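Local coordinates for protein alkaline phosphatase (Antarctic bacterium, PDB 2W5V) that probably hydrolyses phosphate monoesters as an alkaline phosphatase, using zinc and magnesium ions held in its active site, at residues B[122-134]-B[162-174]. The protein carries 1 engineered substitution. Numbering follows the deposited sequence.
Sequences NIKTGVVATSSIT and DLDFFAGGGLNYF
Asp164 turns its carboxylate back on Lys124 and Thr125, where OD2 takes the Thr125 N-H on its anti lone pair at 2.8 Å. The CD methylene of Lys124 rests 3.4 Å from Asp164 CG, the two side chains crossing at about a right angle, and a water joins OD2 to Ile123 O; the other oxygen, OD1, forms a salt bridge with Arg209. Replacing Asp164 by an alanine would probably leave the Thr125 N-H without its acceptor and Arg209 without this carboxylate. Beyond it, strands 124-129 and 165-169 run parallel, their short axes 1° from exact alignment, joined by Val127 N-H to Phe165 O, Ala167 N-H to Val127 O and Ala129 N-H to Ala167 O. On one face Val128 CG2 meets the Phe165 ring at its edge, 4.0 Å from CE2; on the other, Val127 CG2 packs on Leu163 CD2. After a beta bulge Ile133 forks: CG1, anti to the backbone N (chi1 -158°), reaches Phe166 CD1, while CG2 lies 3.8 Å from Phe174 CE2, at the ring's edge. Thr134 OG1, hydrogen-bonded to Glu151, sits 3.5 Å above one face of the Tyr173 ring, toward its rim. These are neighbouring parallel strands of the alkaline phosphatase alpha/beta core, with Ser131 at the turn beside the magnesium site.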
loop_
_atom_site.group_PDB
_atom_site.type_symbol
_atom_site.label_atom_id
_atom_site.label_comp_id
_atom_site.label_asym_id
_atom_site.label_seq_id
_atom_site.Cartn_x
_atom_site.Cartn_y
_atom_site.Cartn_z
ATOM N N ASN B 122 -13.065 -32.281 -4.724
ATOM C CA ASN B 122 -14.243 -32.183 -5.582
ATOM C C ASN B 122 -14.581 -30.737 -5.954
ATOM O O ASN B 122 -15.745 -30.391 -6.139
ATOM C CB ASN B 122 -15.449 -32.851 -4.909
ATOM C CG ASN B 122 -16.609 -33.072 -5.867
ATOM O OD1 ASN B 122 -16.410 -33.300 -7.064
ATOM N ND2 ASN B 122 -17.831 -33.008 -5.342
ATOM N N ILE B 123 -13.558 -29.892 -6.060
ATOM C CA ILE B 123 -13.751 -28.494 -6.455
ATOM C C ILE B 123 -13.430 -28.311 -7.943
ATOM O O ILE B 123 -12.374 -28.748 -8.411
ATOM C CB ILE B 123 -12.823 -27.568 -5.645
ATOM C CG1 ILE B 123 -12.906 -27.880 -4.145
ATOM C CG2 ILE B 123 -13.133 -26.097 -5.921
ATOM C CD1 ILE B 123 -14.261 -27.612 -3.538
ATOM N N LYS B 124 -14.327 -27.672 -8.691
ATOM C CA LYS B 124 -14.054 -27.335 -10.095
ATOM C C LYS B 124 -13.069 -26.149 -10.204
ATOM O O LYS B 124 -13.152 -25.195 -9.431
ATOM C CB LYS B 124 -15.364 -27.017 -10.826
ATOM C CG LYS B 124 -16.267 -28.229 -11.070
ATOM C CD LYS B 124 -15.765 -29.057 -12.249
ATOM C CE LYS B 124 -16.658 -30.259 -12.520
ATOM N NZ LYS B 124 -16.658 -31.209 -11.377
ATOM N N THR B 125 -12.143 -26.202 -11.158
ATOM C CA THR B 125 -11.061 -25.216 -11.206
ATOM C C THR B 125 -10.931 -24.524 -12.561
ATOM O O THR B 125 -11.179 -25.123 -13.608
ATOM C CB THR B 125 -9.706 -25.867 -10.859
ATOM O OG1 THR B 125 -9.453 -26.957 -11.757
ATOM C CG2 THR B 125 -9.712 -26.389 -9.429
ATOM N N GLY B 126 -10.539 -23.256 -12.543
ATOM C CA GLY B 126 -10.359 -22.522 -13.779
ATOM C C GLY B 126 -9.248 -21.488 -13.724
ATOM O O GLY B 126 -8.916 -20.959 -12.659
ATOM N N VAL B 127 -8.683 -21.189 -14.889
ATOM C CA VAL B 127 -7.607 -20.220 -15.003
ATOM C C VAL B 127 -7.818 -19.325 -16.225
ATOM O O VAL B 127 -7.992 -19.816 -17.347
ATOM C CB VAL B 127 -6.255 -20.930 -15.099
ATOM C CG1 VAL B 127 -5.168 -19.952 -15.464
ATOM C CG2 VAL B 127 -5.937 -21.622 -13.780
ATOM N N VAL B 128 -7.816 -18.016 -16.002
ATOM C CA VAL B 128 -7.997 -17.039 -17.074
ATOM C C VAL B 128 -6.812 -16.079 -17.081
ATOM O O VAL B 128 -6.299 -15.725 -16.011
ATOM C CB VAL B 128 -9.315 -16.249 -16.884
ATOM C CG1 VAL B 128 -9.403 -15.097 -17.871
ATOM C CG2 VAL B 128 -10.511 -17.179 -17.027
ATOM N N ALA B 129 -6.367 -15.666 -18.271
ATOM C CA ALA B 129 -5.214 -14.771 -18.391
ATOM C C ALA B 129 -5.247 -13.966 -19.689
ATOM O O ALA B 129 -5.802 -14.428 -20.678
ATOM C CB ALA B 129 -3.931 -15.571 -18.320
ATOM N N THR B 130 -4.633 -12.780 -19.694
ATOM C CA THR B 130 -4.545 -11.982 -20.920
ATOM C C THR B 130 -3.214 -12.196 -21.637
ATOM O O THR B 130 -3.011 -11.716 -22.751
ATOM C CB THR B 130 -4.777 -10.473 -20.682
ATOM O OG1 THR B 130 -3.804 -9.977 -19.756
ATOM C CG2 THR B 130 -6.169 -10.228 -20.130
ATOM N N SER B 131 -2.309 -12.916 -20.989
ATOM C CA SER B 131 -1.092 -13.372 -21.647
ATOM C C SER B 131 -1.380 -14.713 -22.312
ATOM O O SER B 131 -2.527 -15.161 -22.371
ATOM C CB SER B 131 0.027 -13.565 -20.616
ATOM O OG SER B 131 -0.381 -14.474 -19.597
ATOM N N SER B 132 -0.337 -15.361 -22.809
ATOM C CA SER B 132 -0.469 -16.757 -23.189
ATOM C C SER B 132 -0.889 -17.540 -21.952
ATOM O O SER B 132 -0.512 -17.196 -20.824
ATOM C CB SER B 132 0.858 -17.292 -23.728
ATOM O OG SER B 132 0.857 -18.709 -23.767
ATOM N N ILE B 133 -1.649 -18.611 -22.142
ATOM C CA ILE B 133 -2.025 -19.432 -20.998
ATOM C C ILE B 133 -0.806 -20.162 -20.419
ATOM O O ILE B 133 -0.869 -20.733 -19.325
ATOM C CB ILE B 133 -3.155 -20.424 -21.349
ATOM C CG1 ILE B 133 -3.885 -20.864 -20.076
ATOM C CG2 ILE B 133 -2.624 -21.606 -22.142
ATOM C CD1 ILE B 133 -4.760 -19.757 -19.465
ATOM N N THR B 134 0.305 -20.124 -21.149
ATOM C CA THR B 134 1.512 -20.841 -20.737
ATOM C C THR B 134 2.484 -19.900 -20.043
ATOM O O THR B 134 3.583 -20.314 -19.650
ATOM C CB THR B 134 2.248 -21.459 -21.936
ATOM O OG1 THR B 134 2.659 -20.416 -22.831
ATOM C CG2 THR B 134 1.346 -22.446 -22.676
ATOM N N ASP B 162 -5.572 -30.874 -13.760
ATOM C CA ASP B 162 -6.920 -31.115 -13.259
ATOM C C ASP B 162 -7.893 -30.004 -13.670
ATOM O O ASP B 162 -9.086 -30.075 -13.373
ATOM C CB ASP B 162 -6.888 -31.247 -11.733
ATOM C CG ASP B 162 -6.109 -32.468 -11.267
ATOM O OD1 ASP B 162 -6.473 -33.595 -11.681
ATOM O OD2 ASP B 162 -5.141 -32.300 -10.483
ATOM N N LEU B 163 -7.378 -28.985 -14.352
ATOM C CA LEU B 163 -8.190 -27.840 -14.763
ATOM C C LEU B 163 -9.458 -28.254 -15.498
ATOM O O LEU B 163 -9.433 -29.154 -16.341
ATOM C CB LEU B 163 -7.382 -26.910 -15.661
ATOM C CG LEU B 163 -6.453 -25.929 -14.966
ATOM C CD1 LEU B 163 -5.826 -25.017 -16.006
ATOM C CD2 LEU B 163 -7.235 -25.135 -13.933
ATOM N N ASP B 164 -10.558 -27.579 -15.187
ATOM C CA ASP B 164 -11.832 -27.828 -15.846
ATOM C C ASP B 164 -12.134 -26.750 -16.878
ATOM O O ASP B 164 -12.918 -26.965 -17.803
ATOM C CB ASP B 164 -12.947 -27.858 -14.807
ATOM C CG ASP B 164 -12.738 -28.948 -13.765
ATOM O OD1 ASP B 164 -12.884 -30.151 -14.099
ATOM O OD2 ASP B 164 -12.428 -28.598 -12.607
ATOM N N PHE B 165 -11.507 -25.589 -16.711
ATOM C CA PHE B 165 -11.768 -24.437 -17.572
ATOM C C PHE B 165 -10.507 -23.590 -17.734
ATOM O O PHE B 165 -9.766 -23.390 -16.776
ATOM C CB PHE B 165 -12.877 -23.582 -16.945
ATOM C CG PHE B 165 -13.277 -22.379 -17.767
ATOM C CD1 PHE B 165 -14.398 -22.422 -18.585
ATOM C CD2 PHE B 165 -12.550 -21.200 -17.699
ATOM C CE1 PHE B 165 -14.780 -21.308 -19.330
ATOM C CE2 PHE B 165 -12.924 -20.081 -18.443
ATOM C CZ PHE B 165 -14.038 -20.135 -19.257
ATOM N N PHE B 166 -10.267 -23.073 -18.934
ATOM C CA PHE B 166 -9.243 -22.037 -19.079
ATOM C C PHE B 166 -9.539 -21.139 -20.265
ATOM O O PHE B 166 -10.268 -21.523 -21.182
ATOM C CB PHE B 166 -7.826 -22.635 -19.165
ATOM C CG PHE B 166 -7.552 -23.394 -20.443
ATOM C CD1 PHE B 166 -7.138 -22.728 -21.589
ATOM C CD2 PHE B 166 -7.697 -24.772 -20.491
ATOM C CE1 PHE B 166 -6.881 -23.424 -22.766
ATOM C CE2 PHE B 166 -7.442 -25.473 -21.660
ATOM C CZ PHE B 166 -7.031 -24.796 -22.800
ATOM N N ALA B 167 -8.981 -19.934 -20.232
ATOM C CA ALA B 167 -9.127 -18.989 -21.331
ATOM C C ALA B 167 -7.923 -18.066 -21.364
ATOM O O ALA B 167 -7.560 -17.465 -20.348
ATOM C CB ALA B 167 -10.406 -18.184 -21.170
ATOM N N GLY B 168 -7.295 -17.965 -22.529
ATOM C CA GLY B 168 -6.152 -17.089 -22.691
ATOM C C GLY B 168 -5.616 -17.123 -24.103
ATOM O O GLY B 168 -6.287 -17.614 -25.012
ATOM N N GLY B 169 -4.415 -16.586 -24.296
ATOM C CA GLY B 169 -3.723 -16.729 -25.566
ATOM C C GLY B 169 -2.838 -17.965 -25.549
ATOM O O GLY B 169 -3.001 -18.840 -24.692
ATOM N N GLY B 170 -1.910 -18.044 -26.499
ATOM C CA GLY B 170 -0.911 -19.099 -26.514
ATOM C C GLY B 170 -1.183 -20.278 -27.429
ATOM O O GLY B 170 -0.624 -21.357 -27.234
ATOM N N LEU B 171 -2.024 -20.087 -28.442
ATOM C CA LEU B 171 -2.309 -21.170 -29.380
ATOM C C LEU B 171 -1.027 -21.748 -29.986
ATOM O O LEU B 171 -0.944 -22.940 -30.282
ATOM C CB LEU B 171 -3.254 -20.697 -30.488
ATOM C CG LEU B 171 -3.758 -21.768 -31.461
ATOM C CD1 LEU B 171 -4.456 -22.900 -30.713
ATOM C CD2 LEU B 171 -4.691 -21.150 -32.485
ATOM N N ASN B 172 -0.028 -20.893 -30.169
ATOM C CA ASN B 172 1.253 -21.311 -30.721
ATOM C C ASN B 172 1.891 -22.472 -29.957
ATOM O O ASN B 172 2.480 -23.370 -30.559
ATOM C CB ASN B 172 2.234 -20.133 -30.770
ATOM C CG ASN B 172 2.027 -19.246 -31.987
ATOM O OD1 ASN B 172 1.270 -19.584 -32.898
ATOM N ND2 ASN B 172 2.708 -18.101 -32.006
ATOM N N TYR B 173 1.784 -22.450 -28.633
ATOM C CA TYR B 173 2.446 -23.463 -27.802
ATOM C C TYR B 173 1.755 -24.826 -27.857
ATOM O O TYR B 173 2.294 -25.835 -27.386
ATOM C CB TYR B 173 2.597 -22.941 -26.368
ATOM C CG TYR B 173 3.352 -21.633 -26.364
ATOM C CD1 TYR B 173 2.678 -20.416 -26.338
ATOM C CD2 TYR B 173 4.740 -21.614 -26.451
ATOM C CE1 TYR B 173 3.372 -19.216 -26.371
ATOM C CE2 TYR B 173 5.439 -20.421 -26.479
ATOM C CZ TYR B 173 4.751 -19.228 -26.441
ATOM O OH TYR B 173 5.449 -18.044 -26.476
ATOM N N PHE B 174 0.576 -24.852 -28.465
ATOM C CA PHE B 174 -0.179 -26.089 -28.641
ATOM C C PHE B 174 -0.176 -26.622 -30.083
ATOM O O PHE B 174 -0.270 -27.832 -30.303
ATOM C CB PHE B 174 -1.625 -25.889 -28.174
ATOM C CG PHE B 174 -1.757 -25.657 -26.699
ATOM C CD1 PHE B 174 -2.044 -26.706 -25.841
ATOM C CD2 PHE B 174 -1.588 -24.391 -26.166
ATOM C CE1 PHE B 174 -2.164 -26.495 -24.477
ATOM C CE2 PHE B 174 -1.705 -24.173 -24.801
ATOM C CZ PHE B 174 -1.997 -25.225 -23.958
HETATM O O HOH W 1 -10.822 -29.549 -10.512
#